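Local atomic coordinates of sorbitol dehydrogenase (PDB entry 5ITG), a protein that probably oxidises D-sorbitol to L-sorbose with NADP as the hydride acceptor, as a Rossmann-fold dehydrogenase of the mannitol dehydrogenase family. Residues I310-E315 / K477-A482; T386-R391 / S400-G405; S445-P450 / Q465-L470. One frame throughout, in Å; residues are numbered along the deposited sequence.

Contact 1 (I310-E315 / K477-A482); sequences ILVGYE and KGVKAA
Val312 and Val479 meet methyl to methyl, the two side chains set nearly perpendicular. CG2 of Val312 lies 3.4 Å from CG1 of Val479, closer than carbons usually pack. The same Val479 CG1 also faces Leu311, 4.3 Å from its CB, so one methyl addresses two successive residues of the last turn of helix 288-312. It does so from the slot between its own backbone N and carbonyl carbon (chi1 65°), which leaves CG2 to turn to the ring of Phe404 on helix 400-412, 3.5 Å from Phe404 CZ. At the margin, Lys480 stretches out fully extended past the valine pair, its CE 4.5 Å from Val312 CG2.

Beyond this apolar layer the polar groups have their own partners. Lys480 NZ forms salt bridges with Asp323 and Glu325, and Asp323 is also hydrogen-bonded to the hydroxyl of Tyr314. Glu418 is shared: its side chain receives Val479 N, while its backbone is bonded to that of Leu311. Both segments stand where a helix stops. Gly313, at positive phi, is the C' residue of a Schellman motif ending helix 288-312. The chain leaves helix 461-477 at Gly478, also at positive phi, and the CB of Val479 points at the end of helix 288-312; the next residues curl back, Ala482 N bonding to Val479 O at 2.9 Å.

No hydrogen bond crosses between 310-315 and 477-482. Their direct attraction is therefore dispersion and burial of methyl groups, while Glu418 and Asp323, each bonded to both segments, bridge the two from outside.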
loop_
_atom_site.group_PDB
_atom_site.type_symbol
_atom_site.label_atom_id
_atom_site.label_comp_id
_atom_site.label_asym_id
_atom_site.label_seq_id
_atom_site.Cartn_x
_atom_site.Cartn_y
_atom_site.Cartn_z
ATOM N N ILE A 310 6.284 3.940 -22.337
ATOM C CA ILE A 310 7.020 2.755 -22.767
ATOM C C ILE A 310 7.182 2.808 -24.292
ATOM O O ILE A 310 8.228 2.436 -24.831
ATOM C CB ILE A 310 6.273 1.451 -22.361
ATOM C CG1 ILE A 310 6.263 1.310 -20.837
ATOM C CG2 ILE A 310 6.948 0.233 -23.005
ATOM C CD1 ILE A 310 5.379 0.174 -20.313
ATOM N N LEU A 311 6.152 3.280 -24.990
ATOM C CA LEU A 311 6.223 3.390 -26.445
ATOM C C LEU A 311 7.275 4.431 -26.847
ATOM O O LEU A 311 7.973 4.261 -27.844
ATOM C CB LEU A 311 4.858 3.780 -27.027
ATOM C CG LEU A 311 3.810 2.663 -27.054
ATOM C CD1 LEU A 311 2.436 3.220 -27.408
ATOM C CD2 LEU A 311 4.245 1.605 -28.055
ATOM N N VAL A 312 7.380 5.510 -26.078
ATOM C CA VAL A 312 8.371 6.544 -26.370
ATOM C C VAL A 312 9.762 5.980 -26.090
ATOM O O VAL A 312 10.739 6.377 -26.716
ATOM C CB VAL A 312 8.153 7.812 -25.509
ATOM C CG1 VAL A 312 9.303 8.799 -25.726
ATOM C CG2 VAL A 312 6.844 8.470 -25.878
ATOM N N GLY A 313 9.849 5.043 -25.153
ATOM C CA GLY A 313 11.138 4.448 -24.851
ATOM C C GLY A 313 11.695 4.827 -23.497
ATOM O O GLY A 313 12.896 4.703 -23.257
ATOM N N TYR A 314 10.832 5.296 -22.605
ATOM C CA TYR A 314 11.266 5.674 -21.268
ATOM C C TYR A 314 11.330 4.452 -20.366
ATOM O O TYR A 314 10.381 3.671 -20.294
ATOM C CB TYR A 314 10.305 6.709 -20.674
ATOM C CG TYR A 314 10.411 8.062 -21.325
ATOM C CD1 TYR A 314 11.631 8.741 -21.364
ATOM C CD2 TYR A 314 9.291 8.675 -21.897
ATOM C CE1 TYR A 314 11.735 9.997 -21.955
ATOM C CE2 TYR A 314 9.382 9.920 -22.489
ATOM C CZ TYR A 314 10.608 10.577 -22.514
ATOM O OH TYR A 314 10.705 11.815 -23.086
ATOM N N GLU A 315 12.448 4.295 -19.668
ATOM C CA GLU A 315 12.637 3.157 -18.779
ATOM C C GLU A 315 12.065 3.365 -17.379
ATOM O O GLU A 315 11.599 2.419 -16.748
ATOM C CB GLU A 315 14.126 2.830 -18.656
ATOM C CG GLU A 315 14.409 1.658 -17.730
ATOM C CD GLU A 315 15.891 1.407 -17.542
ATOM O OE1 GLU A 315 16.588 1.187 -18.557
ATOM O OE2 GLU A 315 16.358 1.430 -16.382
ATOM N N LYS A 477 2.764 7.517 -37.098
ATOM C CA LYS A 477 3.468 8.744 -36.718
ATOM C C LYS A 477 4.066 8.778 -35.305
ATOM O O LYS A 477 4.697 9.769 -34.927
ATOM C CB LYS A 477 2.528 9.946 -36.877
ATOM C CG LYS A 477 1.554 9.852 -38.049
ATOM C CD LYS A 477 2.229 10.058 -39.389
ATOM C CE LYS A 477 2.684 11.496 -39.569
ATOM N NZ LYS A 477 3.296 11.714 -40.913
ATOM N N GLY A 478 3.873 7.720 -34.520
ATOM C CA GLY A 478 4.414 7.705 -33.167
ATOM C C GLY A 478 3.368 8.119 -32.145
ATOM O O GLY A 478 2.436 8.848 -32.466
ATOM N N VAL A 479 3.524 7.687 -30.902
ATOM C CA VAL A 479 2.532 8.004 -29.878
ATOM C C VAL A 479 2.215 9.483 -29.636
ATOM O O VAL A 479 1.053 9.849 -29.512
ATOM C CB VAL A 479 2.888 7.334 -28.531
ATOM C CG1 VAL A 479 4.185 7.897 -27.979
ATOM C CG2 VAL A 479 1.741 7.521 -27.550
ATOM N N LYS A 480 3.223 10.345 -29.576
ATOM C CA LYS A 480 2.937 11.753 -29.322
ATOM C C LYS A 480 2.019 12.381 -30.361
ATOM O O LYS A 480 1.245 13.285 -30.050
ATOM C CB LYS A 480 4.232 12.554 -29.211
ATOM C CG LYS A 480 5.058 12.186 -28.001
ATOM C CD LYS A 480 6.236 13.123 -27.838
ATOM C CE LYS A 480 6.924 12.903 -26.501
ATOM N NZ LYS A 480 7.968 13.941 -26.306
ATOM N N ALA A 481 2.094 11.888 -31.591
ATOM C CA ALA A 481 1.260 12.406 -32.667
ATOM C C ALA A 481 -0.226 12.124 -32.420
ATOM O O ALA A 481 -1.091 12.793 -32.980
ATOM C CB ALA A 481 1.690 11.791 -33.994
ATOM N N ALA A 482 -0.519 11.146 -31.568
ATOM C CA ALA A 482 -1.900 10.770 -31.284
ATOM C C ALA A 482 -2.507 11.426 -30.041
ATOM O O ALA A 482 -3.690 11.240 -29.756
ATOM C CB ALA A 482 -2.002 9.245 -31.171
#

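Contact 2 (T386-R391 / S400-G405); sequences TETVRR and SRIAFG
Ile402 reaches from helix 400-412 to Val389 and Thr388 on helix 377-394. Its CB points at the opposing helix and splits there into two branches. The short one, CG2, is anti to the backbone N and stops 3.6 Å from CG2 of Val389. The long one leaves through CG1, anti to the carbonyl carbon (chi1 -74°), and continues extended to CD1. This end methyl lies 3.9 Å from the carbonyl O of Thr388 and 4.1 Å from Thr388 CG2, thus touching backbone and side chain of one residue.

The two helices run in roughly opposite directions and are joined by a short connection, making an antiparallel helical hairpin in the mannitol dehydrogenase C-terminal domain; the isoleucine is buried between its arms. Thr388 divides its side chain between two neighbours: CG2 serves the isoleucine, while OG1 is hydrogen-bonded to Arg296 of helix 288-312. Val389 also packs on Trp455 and on Leu463 of helix 461-477. On another face of helix 377-394, one turn apart, Arg391 NH1 forms a salt bridge with Glu387 OE2 at 3.6 Å, the carboxylate oxygen lying at the guanidinium edge, in its plane.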
loop_
_atom_site.group_PDB
_atom_site.type_symbol
_atom_site.label_atom_id
_atom_site.label_comp_id
_atom_site.label_asym_id
_atom_site.label_seq_id
_atom_site.Cartn_x
_atom_site.Cartn_y
_atom_site.Cartn_z
ATOM N N THR A 386 -12.007 1.663 -15.439
ATOM C CA THR A 386 -13.418 1.389 -15.724
ATOM C C THR A 386 -14.440 2.466 -15.346
ATOM O O THR A 386 -15.264 2.852 -16.175
ATOM C CB THR A 386 -13.846 0.037 -15.107
ATOM O OG1 THR A 386 -13.095 -1.017 -15.725
ATOM C CG2 THR A 386 -15.340 -0.217 -15.337
ATOM N N GLU A 387 -14.411 2.952 -14.111
ATOM C CA GLU A 387 -15.383 3.973 -13.713
ATOM C C GLU A 387 -15.290 5.221 -14.602
ATOM O O GLU A 387 -16.307 5.745 -15.062
ATOM C CB GLU A 387 -15.186 4.354 -12.245
ATOM C CG GLU A 387 -16.129 5.454 -11.723
ATOM C CD GLU A 387 -17.593 5.048 -11.717
ATOM O OE1 GLU A 387 -17.910 3.964 -11.184
ATOM O OE2 GLU A 387 -18.431 5.824 -12.231
ATOM N N THR A 388 -14.072 5.688 -14.858
ATOM C CA THR A 388 -13.884 6.874 -15.696
ATOM C C THR A 388 -14.438 6.676 -17.109
ATOM O O THR A 388 -15.065 7.579 -17.673
ATOM C CB THR A 388 -12.403 7.277 -15.739
ATOM O OG1 THR A 388 -12.035 7.797 -14.453
ATOM C CG2 THR A 388 -12.147 8.343 -16.807
ATOM N N VAL A 389 -14.227 5.494 -17.674
ATOM C CA VAL A 389 -14.753 5.197 -19.002
ATOM C C VAL A 389 -16.284 5.103 -18.969
ATOM O O VAL A 389 -16.964 5.692 -19.810
ATOM C CB VAL A 389 -14.172 3.865 -19.550
ATOM C CG1 VAL A 389 -14.865 3.480 -20.862
ATOM C CG2 VAL A 389 -12.676 4.021 -19.778
ATOM N N ARG A 390 -16.833 4.376 -18.002
ATOM C CA ARG A 390 -18.289 4.249 -17.913
ATOM C C ARG A 390 -18.959 5.619 -17.813
ATOM O O ARG A 390 -19.947 5.879 -18.491
ATOM C CB ARG A 390 -18.708 3.408 -16.698
ATOM C CG ARG A 390 -18.352 1.927 -16.762
ATOM C CD ARG A 390 -19.081 1.154 -15.652
ATOM N NE ARG A 390 -20.512 1.038 -15.926
ATOM C CZ ARG A 390 -21.057 0.090 -16.689
ATOM N NH1 ARG A 390 -20.293 -0.841 -17.244
ATOM N NH2 ARG A 390 -22.361 0.087 -16.922
ATOM N N ARG A 391 -18.427 6.492 -16.962
ATOM C CA ARG A 391 -18.997 7.830 -16.798
ATOM C C ARG A 391 -18.954 8.657 -18.075
ATOM O O ARG A 391 -19.931 9.322 -18.419
ATOM C CB ARG A 391 -18.276 8.590 -15.675
ATOM C CG ARG A 391 -18.633 8.097 -14.296
ATOM C CD ARG A 391 -20.097 8.371 -13.982
ATOM N NE ARG A 391 -20.303 9.705 -13.428
ATOM C CZ ARG A 391 -19.801 10.108 -12.263
ATOM N NH1 ARG A 391 -19.061 9.274 -11.535
ATOM N NH2 ARG A 391 -20.050 11.333 -11.820
ATOM N N SER A 400 -11.852 11.439 -26.353
ATOM C CA SER A 400 -10.515 11.581 -26.922
ATOM C C SER A 400 -9.353 11.064 -26.087
ATOM O O SER A 400 -8.604 10.206 -26.546
ATOM C CB SER A 400 -10.253 13.049 -27.279
ATOM O OG SER A 400 -11.150 13.474 -28.290
ATOM N N ARG A 401 -9.191 11.583 -24.870
ATOM C CA ARG A 401 -8.084 11.164 -24.009
ATOM C C ARG A 401 -8.261 9.750 -23.473
ATOM O O ARG A 401 -7.285 9.023 -23.277
ATOM C CB ARG A 401 -7.914 12.145 -22.847
ATOM C CG ARG A 401 -7.468 13.542 -23.281
ATOM C CD ARG A 401 -7.737 14.557 -22.180
ATOM N NE ARG A 401 -9.162 14.611 -21.860
ATOM C CZ ARG A 401 -10.069 15.286 -22.560
ATOM N NH1 ARG A 401 -9.705 15.984 -23.628
ATOM N NH2 ARG A 401 -11.346 15.245 -22.210
ATOM N N ILE A 402 -9.508 9.365 -23.231
ATOM C CA ILE A 402 -9.805 8.029 -22.742
ATOM C C ILE A 402 -9.412 7.026 -23.828
ATOM O O ILE A 402 -8.808 5.979 -23.544
ATOM C CB ILE A 402 -11.314 7.909 -22.386
ATOM C CG1 ILE A 402 -11.580 8.679 -21.085
ATOM C CG2 ILE A 402 -11.725 6.437 -22.235
ATOM C CD1 ILE A 402 -13.041 8.877 -20.760
ATOM N N ALA A 403 -9.730 7.359 -25.074
ATOM C CA ALA A 403 -9.400 6.480 -26.195
ATOM C C ALA A 403 -7.892 6.412 -26.400
ATOM O O ALA A 403 -7.354 5.373 -26.788
ATOM C CB ALA A 403 -10.084 6.969 -27.464
ATOM N N PHE A 404 -7.212 7.525 -26.138
ATOM C CA PHE A 404 -5.762 7.578 -26.279
ATOM C C PHE A 404 -5.103 6.620 -25.285
ATOM O O PHE A 404 -4.138 5.925 -25.614
ATOM C CB PHE A 404 -5.243 9.000 -26.031
ATOM C CG PHE A 404 -3.745 9.086 -25.968
ATOM C CD1 PHE A 404 -2.981 9.004 -27.129
ATOM C CD2 PHE A 404 -3.092 9.155 -24.740
ATOM C CE1 PHE A 404 -1.586 8.983 -27.069
ATOM C CE2 PHE A 404 -1.701 9.133 -24.666
ATOM C CZ PHE A 404 -0.946 9.044 -25.837
ATOM N N GLY A 405 -5.615 6.589 -24.059
ATOM C CA GLY A 405 -5.040 5.694 -23.070
ATOM C C GLY A 405 -5.169 4.251 -23.518
ATOM O O GLY A 405 -4.226 3.456 -23.406
#

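Contact 3 (S445-P450 / Q465-L470); sequences SSLKLP and QKVIVL
Leu447 spreads its two methyls over Val467 and Ile468, neighbours on helix 461-477. All the direct contacts are apolar, plain packing within the helical mannitol dehydrogenase C-terminal domain. CD2 takes the valine, 3.8 Å from Val467 CG1; leucine and valine lie side by side, pointing opposite ways. CD1 takes the isoleucine, 3.9 Å from Ile468 CG1 and 4.0 Å from Ile468 CD1, with the leucine nearly perpendicular to it. The CB of Leu447 points at the helix; with CG anti to the carbonyl carbon (chi1 -77°) the side chain continues outward and ends in the two methyls. Val467 meets it with the methyl anti to its own backbone N, whereas Ile468 does not aim its CB at the leucine but reaches it through its longer branch, CG1 and CD1.

Hydrogen bonding stays within each segment or goes elsewhere. The leucine is carried on a short 3-10 turn, where Lys448 N bonds to Ser445 O at 3.1 Å and Leu449 N to Ser446 O at 3.1 Å. The helix keeps its ordinary pattern, with Val469 N bonded to Gln465 O at 3.0 Å. The carbonyl O of Leu447 accepts from Arg456, and Ser445 OG is bonded to Asp442, so the turn is held from outside the contact as well.

The 3-10 turn lies on the connection between helices 432-439 and 461-477. Leu449 settles against Leu410 of helix 400-412 and Glu434 of helix 432-439, so helix 461-477, the connection and helix 400-412 pack as a group, Val467 touching Leu447 and Ala403.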
loop_
_atom_site.group_PDB
_atom_site.type_symbol
_atom_site.label_atom_id
_atom_site.label_comp_id
_atom_site.label_asym_id
_atom_site.label_seq_id
_atom_site.Cartn_x
_atom_site.Cartn_y
_atom_site.Cartn_z
ATOM N N SER A 445 -8.714 -6.297 -33.566
ATOM C CA SER A 445 -8.703 -7.518 -32.773
ATOM C C SER A 445 -8.503 -7.365 -31.271
ATOM O O SER A 445 -9.291 -7.897 -30.495
ATOM C CB SER A 445 -7.653 -8.489 -33.316
ATOM O OG SER A 445 -7.970 -8.875 -34.639
ATOM N N SER A 446 -7.463 -6.644 -30.858
ATOM C CA SER A 446 -7.188 -6.496 -29.431
ATOM C C SER A 446 -8.225 -5.709 -28.630
ATOM O O SER A 446 -8.114 -5.602 -27.414
ATOM C CB SER A 446 -5.773 -5.927 -29.197
ATOM O OG SER A 446 -5.553 -4.725 -29.903
ATOM N N LEU A 447 -9.240 -5.173 -29.301
ATOM C CA LEU A 447 -10.292 -4.453 -28.590
ATOM C C LEU A 447 -11.088 -5.476 -27.783
ATOM O O LEU A 447 -11.783 -5.132 -26.828
ATOM C CB LEU A 447 -11.214 -3.726 -29.571
ATOM C CG LEU A 447 -10.678 -2.432 -30.193
ATOM C CD1 LEU A 447 -11.646 -1.919 -31.244
ATOM C CD2 LEU A 447 -10.486 -1.389 -29.106
ATOM N N LYS A 448 -10.966 -6.746 -28.165
ATOM C CA LYS A 448 -11.667 -7.820 -27.471
ATOM C C LYS A 448 -10.944 -8.310 -26.213
ATOM O O LYS A 448 -11.470 -9.162 -25.498
ATOM C CB LYS A 448 -11.891 -9.001 -28.423
ATOM C CG LYS A 448 -12.611 -8.619 -29.711
ATOM C CD LYS A 448 -12.673 -9.789 -30.691
ATOM C CE LYS A 448 -11.285 -10.200 -31.179
ATOM N NZ LYS A 448 -11.365 -11.403 -32.050
ATOM N N LEU A 449 -9.748 -7.787 -25.935
ATOM C CA LEU A 449 -9.016 -8.223 -24.739
ATOM C C LEU A 449 -9.880 -7.993 -23.501
ATOM O O LEU A 449 -10.706 -7.088 -23.477
ATOM C CB LEU A 449 -7.690 -7.469 -24.598
ATOM C CG LEU A 449 -6.600 -7.826 -25.614
ATOM C CD1 LEU A 449 -5.429 -6.852 -25.495
ATOM C CD2 LEU A 449 -6.142 -9.262 -25.384
ATOM N N PRO A 450 -9.697 -8.818 -22.459
ATOM C CA PRO A 450 -10.454 -8.725 -21.204
ATOM C C PRO A 450 -10.295 -7.396 -20.465
ATOM O O PRO A 450 -11.126 -7.038 -19.631
ATOM C CB PRO A 450 -9.905 -9.888 -20.378
ATOM C CG PRO A 450 -9.429 -10.867 -21.413
ATOM C CD PRO A 450 -8.768 -9.961 -22.424
ATOM N N GLN A 465 -14.197 3.120 -32.153
ATOM C CA GLN A 465 -13.807 3.708 -33.426
ATOM C C GLN A 465 -12.671 4.708 -33.224
ATOM O O GLN A 465 -11.706 4.726 -33.989
ATOM C CB GLN A 465 -15.009 4.395 -34.085
ATOM C CG GLN A 465 -15.938 3.431 -34.822
ATOM C CD GLN A 465 -17.314 4.019 -35.081
ATOM O OE1 GLN A 465 -17.445 5.142 -35.573
ATOM N NE2 GLN A 465 -18.354 3.254 -34.753
ATOM N N LYS A 466 -12.790 5.538 -32.191
ATOM C CA LYS A 466 -11.766 6.528 -31.888
ATOM C C LYS A 466 -10.462 5.826 -31.537
ATOM O O LYS A 466 -9.382 6.262 -31.940
ATOM C CB LYS A 466 -12.209 7.412 -30.718
ATOM C CG LYS A 466 -11.176 8.427 -30.262
ATOM C CD LYS A 466 -10.979 9.543 -31.277
ATOM C CE LYS A 466 -10.062 10.624 -30.717
ATOM N NZ LYS A 466 -9.910 11.775 -31.654
ATOM N N VAL A 467 -10.564 4.737 -30.783
ATOM C CA VAL A 467 -9.385 3.971 -30.391
ATOM C C VAL A 467 -8.650 3.480 -31.631
ATOM O O VAL A 467 -7.426 3.567 -31.716
ATOM C CB VAL A 467 -9.768 2.750 -29.512
ATOM C CG1 VAL A 467 -8.561 1.829 -29.336
ATOM C CG2 VAL A 467 -10.255 3.226 -28.132
ATOM N N ILE A 468 -9.410 2.958 -32.586
ATOM C CA ILE A 468 -8.850 2.443 -33.831
ATOM C C ILE A 468 -8.119 3.563 -34.570
ATOM O O ILE A 468 -6.985 3.387 -35.016
ATOM C CB ILE A 468 -9.979 1.852 -34.723
ATOM C CG1 ILE A 468 -10.518 0.571 -34.074
ATOM C CG2 ILE A 468 -9.462 1.597 -36.137
ATOM C CD1 ILE A 468 -11.688 -0.047 -34.799
ATOM N N VAL A 469 -8.771 4.717 -34.683
ATOM C CA VAL A 469 -8.185 5.878 -35.343
ATOM C C VAL A 469 -6.848 6.270 -34.707
ATOM O O VAL A 469 -5.876 6.559 -35.415
ATOM C CB VAL A 469 -9.158 7.090 -35.290
ATOM C CG1 VAL A 469 -8.422 8.390 -35.630
ATOM C CG2 VAL A 469 -10.298 6.874 -36.277
ATOM N N LEU A 470 -6.792 6.259 -33.375
ATOM C CA LEU A 470 -5.573 6.631 -32.656
ATOM C C LEU A 470 -4.469 5.583 -32.751
ATOM O O LEU A 470 -3.289 5.933 -32.836
ATOM C CB LEU A 470 -5.894 6.928 -31.180
ATOM C CG LEU A 470 -6.880 8.088 -30.983
ATOM C CD1 LEU A 470 -7.185 8.284 -29.508
ATOM C CD2 LEU A 470 -6.297 9.363 -31.584
#

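In the fold
Past the strand-rich N-terminal Rossmann part, the chain reaches the end of helix 288-312, where contact 1 opens; it closes only 162 residues later, close to the C terminus. Contacts 2 and 3 both fall within that long helical span and follow one another without crossing: contact 2 ties helix 377-394 to helix 400-412, then contact 3 joins the connection after helix 432-439 to helix 461-477. The two are directly linked, their centres about 13 Å apart, through Ala403 CB and Lys466 CG at 3.3 Å. Contact 1 touches contact 3 where Ala482 O lies 3.7 Å from Leu470 CD2. Contact 1 fastens the tail to the end of helix 288-312.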